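Local structure of FMN-dependent nitronate monooxygenase (Shewanella oneidensis, 5LSM) at residues P126-F131 with K150-A155. The protein probably oxidises propionate 3-nitronate with molecular oxygen, using a bound flavin mononucleotide as cofactor. Sequence-based numbering, arbitrary orientation.
Sequences PEVVSF and KVISTA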
loop_
_atom_site.group_PDB
_atom_site.type_symbol
_atom_site.label_atom_id
_atom_site.label_comp_id
_atom_site.label_asym_id
_atom_site.label_seq_id
_atom_site.Cartn_x
_atom_site.Cartn_y
_atom_site.Cartn_z
ATOM N N PRO A 126 -3.186 -0.727 -33.518
ATOM C CA PRO A 126 -3.751 -0.165 -32.296
ATOM C C PRO A 126 -3.124 1.151 -31.907
ATOM O O PRO A 126 -1.921 1.288 -31.936
ATOM C CB PRO A 126 -3.414 -1.215 -31.239
ATOM C CG PRO A 126 -3.296 -2.481 -31.993
ATOM C CD PRO A 126 -2.686 -2.096 -33.304
ATOM N N GLU A 127 -3.942 2.061 -31.419
ATOM C CA GLU A 127 -3.463 3.355 -30.987
ATOM C C GLU A 127 -2.507 3.181 -29.817
ATOM O O GLU A 127 -1.443 3.804 -29.757
ATOM C CB GLU A 127 -4.645 4.256 -30.620
ATOM C CG GLU A 127 -5.501 4.671 -31.828
ATOM C CD GLU A 127 -6.290 3.510 -32.451
ATOM O OE1 GLU A 127 -6.597 2.515 -31.744
ATOM O OE2 GLU A 127 -6.619 3.590 -33.652
ATOM N N VAL A 128 -2.837 2.273 -28.909
ATOM C CA VAL A 128 -1.865 1.912 -27.905
ATOM C C VAL A 128 -1.755 0.416 -27.680
ATOM O O VAL A 128 -2.718 -0.332 -27.868
ATOM C CB VAL A 128 -1.985 2.738 -26.574
ATOM C CG1 VAL A 128 -2.839 3.991 -26.738
ATOM C CG2 VAL A 128 -2.467 1.892 -25.423
ATOM N N VAL A 129 -0.519 0.000 -27.405
ATOM C CA VAL A 129 -0.175 -1.353 -27.040
ATOM C C VAL A 129 0.456 -1.318 -25.629
ATOM O O VAL A 129 1.439 -0.601 -25.375
ATOM C CB VAL A 129 0.865 -1.918 -28.025
ATOM C CG1 VAL A 129 1.350 -3.290 -27.579
ATOM C CG2 VAL A 129 0.300 -1.977 -29.432
ATOM N N SER A 130 -0.142 -2.052 -24.706
ATOM C CA SER A 130 0.308 -2.032 -23.341
ATOM C C SER A 130 0.887 -3.398 -23.064
ATOM O O SER A 130 0.468 -4.381 -23.664
ATOM C CB SER A 130 -0.851 -1.707 -22.381
ATOM O OG SER A 130 -1.937 -2.608 -22.571
ATOM N N PHE A 131 1.862 -3.449 -22.164
ATOM C CA PHE A 131 2.509 -4.699 -21.800
ATOM C C PHE A 131 2.489 -4.828 -20.293
ATOM O O PHE A 131 2.601 -3.828 -19.591
ATOM C CB PHE A 131 3.958 -4.734 -22.313
ATOM C CG PHE A 131 4.062 -4.959 -23.780
ATOM C CD1 PHE A 131 3.716 -6.182 -24.324
ATOM C CD2 PHE A 131 4.405 -3.930 -24.626
ATOM C CE1 PHE A 131 3.748 -6.384 -25.688
ATOM C CE2 PHE A 131 4.477 -4.140 -25.991
ATOM C CZ PHE A 131 4.148 -5.369 -26.521
ATOM N N LYS A 150 1.426 3.948 -29.744
ATOM C CA LYS A 150 2.142 4.314 -28.534
ATOM C C LYS A 150 2.293 3.073 -27.704
ATOM O O LYS A 150 1.388 2.238 -27.652
ATOM C CB LYS A 150 1.371 5.365 -27.728
ATOM C CG LYS A 150 1.010 6.603 -28.511
ATOM C CD LYS A 150 2.246 7.336 -28.998
ATOM C CE LYS A 150 1.868 8.471 -29.945
ATOM N NZ LYS A 150 1.164 7.930 -31.150
ATOM N N VAL A 151 3.416 2.969 -27.019
ATOM C CA VAL A 151 3.684 1.821 -26.173
ATOM C C VAL A 151 3.731 2.242 -24.714
ATOM O O VAL A 151 4.498 3.147 -24.348
ATOM C CB VAL A 151 5.012 1.165 -26.556
ATOM C CG1 VAL A 151 5.443 0.154 -25.506
ATOM C CG2 VAL A 151 4.889 0.494 -27.914
ATOM N N ILE A 152 2.950 1.550 -23.886
ATOM C CA ILE A 152 2.995 1.728 -22.435
ATOM C C ILE A 152 3.222 0.403 -21.684
ATOM O O ILE A 152 2.936 -0.675 -22.212
ATOM C CB ILE A 152 1.703 2.380 -21.912
ATOM C CG1 ILE A 152 0.511 1.447 -22.094
ATOM C CG2 ILE A 152 1.439 3.690 -22.624
ATOM C CD1 ILE A 152 -0.758 1.987 -21.480
ATOM N N SER A 153 3.746 0.496 -20.454
ATOM C CA SER A 153 3.998 -0.689 -19.624
ATOM C C SER A 153 3.921 -0.355 -18.153
ATOM O O SER A 153 3.854 0.818 -17.778
ATOM C CB SER A 153 5.352 -1.313 -19.929
ATOM O OG SER A 153 5.596 -2.419 -19.061
ATOM N N THR A 154 3.889 -1.394 -17.321
ATOM C CA THR A 154 3.627 -1.211 -15.901
ATOM C C THR A 154 4.953 -1.165 -15.103
ATOM O O THR A 154 5.862 -1.937 -15.348
ATOM C CB THR A 154 2.646 -2.302 -15.367
ATOM O OG1 THR A 154 1.291 -1.972 -15.731
ATOM C CG2 THR A 154 2.718 -2.412 -13.860
ATOM N N ALA A 155 5.080 -0.182 -14.223
ATOM C CA ALA A 155 6.187 -0.104 -13.275
ATOM C C ALA A 155 5.649 -0.238 -11.869
ATOM O O ALA A 155 4.680 0.443 -11.521
ATOM C CB ALA A 155 6.886 1.228 -13.412
HETATM O O HOH W 1 -0.870 5.965 -31.386
HETATM O O HOH W 2 0.508 -3.313 -17.697
#
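Val-129 bonds to both Lys-150 and Ile-152 across two neighbouring parallel strands, the first and last elements of a beta-alpha-beta unit whose connecting helix is 138-145, in the TIM-barrel fold of the nitronate monooxygenases. The pair is a worked example of a parallel ladder, in which alternate residues of each strand carry the bonds. Val-129 gives its N-H to Lys-150 O in a nearly straight bond (169°) and offers its own O to Ile-152 N at 3.0 Å. Farther along, Phe-131 N reaches Ile-152 O by a more bent bond of 140°.

Packing is tightest on the face of Ser-130 and Ile-152. The first torsion of Ile-152 (chi1 67°) places CG1 between backbone N and carbonyl carbon, and from there it lies against Ser-130 CB at 3.4 Å. CD1, carried onward, reaches Val-128 CG2 only at 4.3 Å, while Phe-9 of helix 4-9 covers Val-128 and Ile-152. Ser-130 OG is held by Asn-67 and by the FMN-binding Asn-69, a second-shell link to the cofactor site. On the other face the fit is slacker: Val-151 CG1 sits at the edge of the Phe-131 ring, near its plane, 4.3 Å from CD2, and Tyr-113 meets that ring edge-to-face.

At the N-terminal end the ladder still holds, but the side chains splay away and are partly open to solvent. Glu-127 turns its carboxylate away from the neighbouring strand, to Arg-59 and Ile-66 N. Lys-150, bent at chi2 and chi4, folds its amine back to Gly-148 O and a water. Glu-127 O is gripped twice, by Lys-150 N at 2.9 Å and by this water, which donates to it at 2.8 Å while accepting from Lys-150 NZ.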